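Local coordinates for protein alpha-galactosidase (PDB 3MI6) that probably removes terminal, non-reducing alpha-D-galactose residues from alpha-galactosides by hydrolysis, as a member of glycoside hydrolase family 36, at residues Val522-Phe534 / Met538-Asp550. Numbering follows the deposited sequence.
Sequences VLFESCASGGGRF and MMYYAPQAWTSDD
Ser526 joins the two strands through its backbone: its N donates to Gln544 O (3.0 Å) and its O accepts from Trp546 N (2.9 Å), a parallel pairing. On the face that carries Glu525 and Gln544, both chains run out straight past CG and meet at their polar ends. Gln544 NE2 gives a hydrogen to Glu525 OE2 at 2.6 Å, arriving from above the carboxylate plane, with the amide turned 66° against it. The other carboxylate oxygen, OE1, lies by the CA and CE3 of Trp546.

The Trp546 indole swings out with CG anti to the backbone N (chi1 -179°), bringing Trp546 CD1 within 3.8 Å of Cys527 SG and close to Gly530 CA. Its NE1 then donates, in the ring plane, to Asp549 OD1, while OD2 accepts from Trp200. Asp549 is the predicted proton donor and Cys527 a predicted substrate-binding residue, so this end of the contact probably borders the galactoside site. A water held by Ser529 O and Asp549 N ties the two loops together there.

On the face that carries Ser526 and Ala545 the contacts are mostly carbon to carbon. Phe534 packs against it, Ala545 CB touching its CD2, and is met squarely by the selenomethionine methyl CE of Met539, 3.7 Å from the ring centroid and 9° off its normal. Met538, also selenomethionine, folds back at chi2 and chi3 to set CE against Ser526 CB (3.5 Å), its SE beside Arg533 NE; the Arg533 guanidinium forms a salt bridge with Glu416.

Strands 523-526 and 544-546 are consecutive staves of the eight-stranded parallel TIM barrel, linked through the short helix 536-539. Strand 475-478 pairs with the other edge of 523-526, and 572-576 with the other edge of 544-546, while helix 500-518 covers Phe524 and Met538, and helix 553-566 covers Phe534 and Thr547.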
ATOM      1  N   VAL D 522      39.603 -16.285  28.601  1.00 42.63           N
ATOM      2  CA  VAL D 522      38.412 -17.085  28.545  1.00 42.33           C
ATOM      3  C   VAL D 522      37.426 -16.376  27.642  1.00 42.58           C
ATOM      4  O   VAL D 522      37.082 -15.214  27.855  1.00 41.36           O
ATOM      5  CB  VAL D 522      37.811 -17.284  29.943  1.00 43.61           C
ATOM      6  CG1 VAL D 522      36.385 -17.822  29.845  1.00 43.22           C
ATOM      7  CG2 VAL D 522      38.693 -18.202  30.776  1.00 44.52           C
ATOM      8  N   LEU D 523      37.002 -17.096  26.613  1.00 42.94           N
ATOM      9  CA  LEU D 523      35.978 -16.657  25.689  1.00 41.30           C
ATOM     10  C   LEU D 523      34.611 -16.916  26.311  1.00 41.69           C
ATOM     11  O   LEU D 523      34.265 -18.066  26.580  1.00 42.88           O
ATOM     12  CB  LEU D 523      36.117 -17.472  24.412  1.00 40.50           C
ATOM     13  CG  LEU D 523      35.266 -17.165  23.189  1.00 41.50           C
ATOM     14  CD1 LEU D 523      35.151 -15.657  22.952  1.00 39.51           C
ATOM     15  CD2 LEU D 523      35.871 -17.881  21.982  1.00 37.89           C
ATOM     16  N   PHE D 524      33.847 -15.856  26.562  1.00 40.28           N
ATOM     17  CA  PHE D 524      32.474 -16.001  27.036  1.00 38.22           C
ATOM     18  C   PHE D 524      31.512 -15.874  25.871  1.00 37.48           C
ATOM     19  O   PHE D 524      31.498 -14.857  25.172  1.00 36.85           O
ATOM     20  CB  PHE D 524      32.126 -14.953  28.101  1.00 37.26           C
ATOM     21  CG  PHE D 524      32.794 -15.180  29.413  1.00 36.96           C
ATOM     22  CD1 PHE D 524      33.979 -14.552  29.716  1.00 37.27           C
ATOM     23  CD2 PHE D 524      32.244 -16.034  30.342  1.00 40.56           C
ATOM     24  CE1 PHE D 524      34.604 -14.770  30.916  1.00 40.41           C
ATOM     25  CE2 PHE D 524      32.875 -16.261  31.556  1.00 41.83           C
ATOM     26  CZ  PHE D 524      34.053 -15.622  31.843  1.00 39.42           C
ATOM     27  N   GLU D 525      30.735 -16.931  25.653  1.00 38.05           N
ATOM     28  CA  GLU D 525      29.578 -16.878  24.773  1.00 38.53           C
ATOM     29  C   GLU D 525      28.376 -16.605  25.647  1.00 33.77           C
ATOM     30  O   GLU D 525      28.047 -17.392  26.512  1.00 34.26           O
ATOM     31  CB  GLU D 525      29.392 -18.177  23.957  1.00 39.02           C
ATOM     32  CG  GLU D 525      28.242 -18.087  22.927  1.00 42.05           C
ATOM     33  CD  GLU D 525      28.394 -19.000  21.679  1.00 47.74           C
ATOM     34  OE1 GLU D 525      27.344 -19.443  21.143  1.00 46.06           O
ATOM     35  OE2 GLU D 525      29.536 -19.267  21.218  1.00 46.35           O
ATOM     36  N   SER D 526      27.751 -15.457  25.431  1.00 36.70           N
ATOM     37  CA  SER D 526      26.544 -15.074  26.150  1.00 35.04           C
ATOM     38  C   SER D 526      25.339 -15.900  25.663  1.00 38.25           C
ATOM     39  O   SER D 526      25.297 -16.342  24.505  1.00 38.72           O
ATOM     40  CB  SER D 526      26.311 -13.577  25.977  1.00 31.32           C
ATOM     41  OG  SER D 526      25.025 -13.335  25.474  1.00 32.71           O
ATOM     42  N   CYS D 527      24.373 -16.143  26.543  1.00 36.96           N
ATOM     43  CA  CYS D 527      23.218 -16.944  26.160  1.00 37.07           C
ATOM     44  C   CYS D 527      22.020 -16.597  27.016  1.00 37.62           C
ATOM     45  O   CYS D 527      22.176 -16.173  28.150  1.00 37.58           O
ATOM     46  CB  CYS D 527      23.544 -18.433  26.293  1.00 39.62           C
ATOM     47  SG  CYS D 527      22.302 -19.553  25.610  1.00 44.74           S
ATOM     48  N   ALA D 528      20.826 -16.762  26.460  1.00 37.10           N
ATOM     49  CA  ALA D 528      19.581 -16.567  27.204  1.00 36.86           C
ATOM     50  C   ALA D 528      18.459 -17.304  26.490  1.00 38.01           C
ATOM     51  O   ALA D 528      17.622 -16.676  25.836  1.00 34.91           O
ATOM     52  CB  ALA D 528      19.242 -15.090  27.342  1.00 33.34           C
ATOM     53  N   SER D 529      18.447 -18.635  26.621  1.00 37.67           N
ATOM     54  CA  SER D 529      17.500 -19.468  25.892  1.00 36.87           C
ATOM     55  C   SER D 529      17.629 -19.149  24.407  1.00 37.55           C
ATOM     56  O   SER D 529      16.633 -19.049  23.686  1.00 36.43           O
ATOM     57  CB  SER D 529      16.064 -19.190  26.352  1.00 35.90           C
ATOM     58  OG  SER D 529      15.752 -19.883  27.539  1.00 37.68           O
ATOM     59  N   GLY D 530      18.862 -18.985  23.945  1.00 39.41           N
ATOM     60  CA  GLY D 530      19.093 -18.445  22.619  1.00 35.99           C
ATOM     61  C   GLY D 530      19.284 -16.956  22.751  1.00 35.57           C
ATOM     62  O   GLY D 530      20.087 -16.519  23.568  1.00 38.69           O
ATOM     63  N   GLY D 531      18.535 -16.169  21.990  1.00 35.07           N
ATOM     64  CA  GLY D 531      18.812 -14.740  21.903  1.00 36.57           C
ATOM     65  C   GLY D 531      17.995 -13.797  22.773  1.00 35.65           C
ATOM     66  O   GLY D 531      17.634 -12.711  22.341  1.00 34.39           O
ATOM     67  N   GLY D 532      17.729 -14.204  24.009  1.00 35.65           N
ATOM     68  CA  GLY D 532      16.895 -13.433  24.907  1.00 34.62           C
ATOM     69  C   GLY D 532      17.616 -12.278  25.587  1.00 37.34           C
ATOM     70  O   GLY D 532      17.006 -11.510  26.323  1.00 38.17           O
ATOM     71  N   ARG D 533      18.920 -12.161  25.368  1.00 39.01           N
ATOM     72  CA  ARG D 533      19.661 -11.005  25.867  1.00 38.57           C
ATOM     73  C   ARG D 533      20.627 -10.477  24.826  1.00 36.70           C
ATOM     74  O   ARG D 533      21.609  -9.843  25.157  1.00 39.46           O
ATOM     75  CB  ARG D 533      20.410 -11.342  27.152  1.00 39.76           C
ATOM     76  CG  ARG D 533      19.664 -10.964  28.399  1.00 37.67           C
ATOM     77  CD  ARG D 533      20.604 -10.410  29.427  1.00 39.72           C
ATOM     78  NE  ARG D 533      21.513 -11.422  29.974  1.00 44.81           N
ATOM     79  CZ  ARG D 533      21.424 -11.931  31.201  1.00 42.57           C
ATOM     80  NH1 ARG D 533      20.451 -11.537  32.026  1.00 39.64           N
ATOM     81  NH2 ARG D 533      22.307 -12.837  31.597  1.00 39.26           N
ATOM     82  N   PHE D 534      20.323 -10.726  23.564  1.00 35.38           N
ATOM     83  CA  PHE D 534      21.239 -10.417  22.489  1.00 36.00           C
ATOM     84  C   PHE D 534      21.424  -8.907  22.336  1.00 36.14           C
ATOM     85  O   PHE D 534      20.733  -8.277  21.518  1.00 34.41           O
ATOM     86  CB  PHE D 534      20.685 -11.004  21.191  1.00 36.05           C
ATOM     87  CG  PHE D 534      21.703 -11.139  20.109  1.00 32.28           C
ATOM     88  CD1 PHE D 534      22.048 -10.059  19.342  1.00 28.73           C
ATOM     89  CD2 PHE D 534      22.317 -12.360  19.875  1.00 32.91           C
ATOM     90  CE1 PHE D 534      22.988 -10.187  18.360  1.00 32.63           C
ATOM     91  CE2 PHE D 534      23.259 -12.506  18.895  1.00 32.56           C
ATOM     92  CZ  PHE D 534      23.599 -11.419  18.128  1.00 35.76           C
HETATM   93  N   MSE D 538      26.016  -7.012  26.540  1.00 34.68           N
HETATM   94  CA  MSE D 538      26.726  -8.258  26.767  1.00 34.57           C
HETATM   95  C   MSE D 538      27.945  -8.420  25.865  1.00 36.81           C
HETATM   96  O   MSE D 538      28.889  -9.111  26.241  1.00 35.49           O
HETATM   97  CB  MSE D 538      25.781  -9.430  26.571  1.00 34.46           C
HETATM   98  CG  MSE D 538      24.538  -9.331  27.406  1.00 37.44           C
HETATM   99 SE   MSE D 538      24.847  -9.953  29.243  1.00 62.35          SE
HETATM  100  CE  MSE D 538      25.334 -11.804  28.860  1.00 41.77           C
HETATM  101  N   MSE D 539      27.920  -7.789  24.687  1.00 34.00           N
HETATM  102  CA  MSE D 539      29.021  -7.874  23.741  1.00 35.65           C
HETATM  103  C   MSE D 539      30.292  -7.196  24.266  1.00 39.55           C
HETATM  104  O   MSE D 539      31.405  -7.526  23.842  1.00 39.94           O
HETATM  105  CB  MSE D 539      28.645  -7.251  22.388  1.00 40.74           C
HETATM  106  CG  MSE D 539      27.400  -7.835  21.711  1.00 42.59           C
HETATM  107 SE   MSE D 539      27.405  -9.785  21.455  1.00 57.88          SE
HETATM  108  CE  MSE D 539      25.494  -9.992  21.164  1.00 38.57           C
ATOM    109  N   TYR D 540      30.125  -6.232  25.166  1.00 35.84           N
ATOM    110  CA  TYR D 540      31.263  -5.588  25.788  1.00 34.45           C
ATOM    111  C   TYR D 540      32.132  -6.629  26.483  1.00 37.04           C
ATOM    112  O   TYR D 540      33.352  -6.586  26.394  1.00 38.08           O
ATOM    113  CB  TYR D 540      30.774  -4.553  26.784  1.00 34.58           C
ATOM    114  CG  TYR D 540      31.862  -3.862  27.563  1.00 37.90           C
ATOM    115  CD1 TYR D 540      32.305  -4.385  28.769  1.00 37.89           C
ATOM    116  CD2 TYR D 540      32.422  -2.669  27.117  1.00 35.91           C
ATOM    117  CE1 TYR D 540      33.279  -3.758  29.491  1.00 38.82           C
ATOM    118  CE2 TYR D 540      33.398  -2.029  27.839  1.00 35.70           C
ATOM    119  CZ  TYR D 540      33.827  -2.579  29.031  1.00 38.73           C
ATOM    120  OH  TYR D 540      34.809  -1.963  29.785  1.00 40.19           O
ATOM    121  N   TYR D 541      31.486  -7.580  27.148  1.00 37.24           N
ATOM    122  CA  TYR D 541      32.161  -8.595  27.944  1.00 35.55           C
ATOM    123  C   TYR D 541      32.316  -9.879  27.157  1.00 38.64           C
ATOM    124  O   TYR D 541      33.388 -10.477  27.148  1.00 39.68           O
ATOM    125  CB  TYR D 541      31.342  -8.900  29.200  1.00 37.04           C
ATOM    126  CG  TYR D 541      31.242  -7.748  30.158  1.00 38.72           C
ATOM    127  CD1 TYR D 541      32.299  -7.446  31.004  1.00 39.55           C
ATOM    128  CD2 TYR D 541      30.093  -6.962  30.231  1.00 37.48           C
ATOM    129  CE1 TYR D 541      32.233  -6.393  31.890  1.00 38.70           C
ATOM    130  CE2 TYR D 541      30.016  -5.898  31.127  1.00 39.00           C
ATOM    131  CZ  TYR D 541      31.099  -5.628  31.951  1.00 39.80           C
ATOM    132  OH  TYR D 541      31.077  -4.598  32.850  1.00 40.93           O
ATOM    133  N   ALA D 542      31.219 -10.309  26.527  1.00 38.67           N
ATOM    134  CA  ALA D 542      31.155 -11.544  25.745  1.00 37.64           C
ATOM    135  C   ALA D 542      30.990 -11.196  24.266  1.00 40.54           C
ATOM    136  O   ALA D 542      29.922 -10.737  23.854  1.00 42.53           O
ATOM    137  CB  ALA D 542      29.987 -12.391  26.213  1.00 35.26           C
ATOM    138  N   PRO D 543      32.036 -11.425  23.456  1.00 38.95           N
ATOM    139  CA  PRO D 543      32.072 -10.914  22.079  1.00 35.67           C
ATOM    140  C   PRO D 543      31.076 -11.616  21.168  1.00 36.37           C
ATOM    141  O   PRO D 543      30.854 -11.166  20.048  1.00 37.38           O
ATOM    142  CB  PRO D 543      33.487 -11.241  21.636  1.00 37.19           C
ATOM    143  CG  PRO D 543      33.800 -12.506  22.388  1.00 38.53           C
ATOM    144  CD  PRO D 543      33.191 -12.290  23.754  1.00 39.27           C
ATOM    145  N   GLN D 544      30.472 -12.699  21.632  1.00 36.91           N
ATOM    146  CA  GLN D 544      29.516 -13.419  20.793  1.00 40.01           C
ATOM    147  C   GLN D 544      28.351 -13.965  21.605  1.00 39.10           C
ATOM    148  O   GLN D 544      28.510 -14.286  22.779  1.00 38.14           O
ATOM    149  CB  GLN D 544      30.206 -14.546  20.026  1.00 36.82           C
ATOM    150  CG  GLN D 544      30.614 -15.730  20.861  1.00 36.39           C
ATOM    151  CD  GLN D 544      31.581 -16.598  20.105  1.00 40.98           C
ATOM    152  OE1 GLN D 544      32.397 -16.095  19.333  1.00 39.25           O
ATOM    153  NE2 GLN D 544      31.493 -17.905  20.302  1.00 41.29           N
ATOM    154  N   ALA D 545      27.183 -14.062  20.979  1.00 35.83           N
ATOM    155  CA  ALA D 545      26.015 -14.579  21.672  1.00 36.69           C
ATOM    156  C   ALA D 545      25.469 -15.793  20.934  1.00 37.44           C
ATOM    157  O   ALA D 545      25.691 -15.934  19.732  1.00 38.08           O
ATOM    158  CB  ALA D 545      24.951 -13.499  21.796  1.00 35.06           C
ATOM    159  N   TRP D 546      24.793 -16.685  21.657  1.00 38.54           N
ATOM    160  CA  TRP D 546      24.051 -17.782  21.034  1.00 38.04           C
ATOM    161  C   TRP D 546      22.757 -17.194  20.458  1.00 37.51           C
ATOM    162  O   TRP D 546      21.822 -16.890  21.194  1.00 37.60           O
ATOM    163  CB  TRP D 546      23.760 -18.884  22.058  1.00 37.90           C
ATOM    164  CG  TRP D 546      23.008 -20.058  21.491  1.00 38.36           C
ATOM    165  CD1 TRP D 546      21.884 -20.643  22.003  1.00 36.99           C
ATOM    166  CD2 TRP D 546      23.317 -20.777  20.285  1.00 39.43           C
ATOM    167  NE1 TRP D 546      21.482 -21.692  21.198  1.00 35.44           N
ATOM    168  CE2 TRP D 546      22.345 -21.793  20.140  1.00 37.04           C
ATOM    169  CE3 TRP D 546      24.328 -20.668  19.322  1.00 38.80           C
ATOM    170  CZ2 TRP D 546      22.356 -22.687  19.073  1.00 38.40           C
ATOM    171  CZ3 TRP D 546      24.333 -21.554  18.263  1.00 39.03           C
ATOM    172  CH2 TRP D 546      23.351 -22.550  18.144  1.00 38.32           C
ATOM    173  N   THR D 547      22.713 -17.027  19.140  1.00 36.42           N
ATOM    174  CA  THR D 547      21.710 -16.174  18.502  1.00 35.09           C
ATOM    175  C   THR D 547      20.264 -16.617  18.705  1.00 34.32           C
ATOM    176  O   THR D 547      19.393 -15.803  18.997  1.00 33.79           O
ATOM    177  CB  THR D 547      21.992 -16.047  17.003  1.00 35.08           C
ATOM    178  OG1 THR D 547      23.407 -15.955  16.812  1.00 38.42           O
ATOM    179  CG2 THR D 547      21.309 -14.808  16.413  1.00 31.07           C
ATOM    180  N   SER D 548      20.013 -17.905  18.520  1.00 34.65           N
ATOM    181  CA  SER D 548      18.693 -18.472  18.761  1.00 34.87           C
ATOM    182  C   SER D 548      18.832 -19.937  19.142  1.00 33.67           C
ATOM    183  O   SER D 548      19.738 -20.611  18.675  1.00 33.69           O
ATOM    184  CB  SER D 548      17.822 -18.353  17.504  1.00 31.74           C
ATOM    185  OG  SER D 548      16.512 -18.842  17.744  1.00 30.08           O
ATOM    186  N   ASP D 549      17.936 -20.421  19.989  1.00 32.58           N
ATOM    187  CA  ASP D 549      17.821 -21.848  20.225  1.00 34.82           C
ATOM    188  C   ASP D 549      17.332 -22.551  18.975  1.00 38.14           C
ATOM    189  O   ASP D 549      17.565 -23.747  18.785  1.00 43.19           O
ATOM    190  CB  ASP D 549      16.868 -22.139  21.371  1.00 35.25           C
ATOM    191  CG  ASP D 549      17.591 -22.402  22.660  1.00 37.58           C
ATOM    192  OD1 ASP D 549      18.809 -22.673  22.584  1.00 33.77           O
ATOM    193  OD2 ASP D 549      16.944 -22.327  23.741  1.00 40.95           O
ATOM    194  N   ASP D 550      16.635 -21.808  18.126  1.00 37.17           N
ATOM    195  CA  ASP D 550      16.227 -22.340  16.842  1.00 38.46           C
ATOM    196  C   ASP D 550      17.463 -22.465  15.950  1.00 38.08           C
ATOM    197  O   ASP D 550      18.044 -21.452  15.547  1.00 35.83           O
ATOM    198  CB  ASP D 550      15.183 -21.431  16.194  1.00 33.69           C
ATOM    199  CG  ASP D 550      14.566 -22.047  14.960  1.00 35.95           C
ATOM    200  OD1 ASP D 550      15.190 -22.937  14.338  1.00 40.21           O
ATOM    201  OD2 ASP D 550      13.437 -21.652  14.605  1.00 38.97           O
TER
HETATM  202  O   HOH W   1      34.660 -12.974  26.761  1.00 38.29           O
HETATM  203  O   HOH W   2      15.875 -19.094  21.009  1.00 34.04           O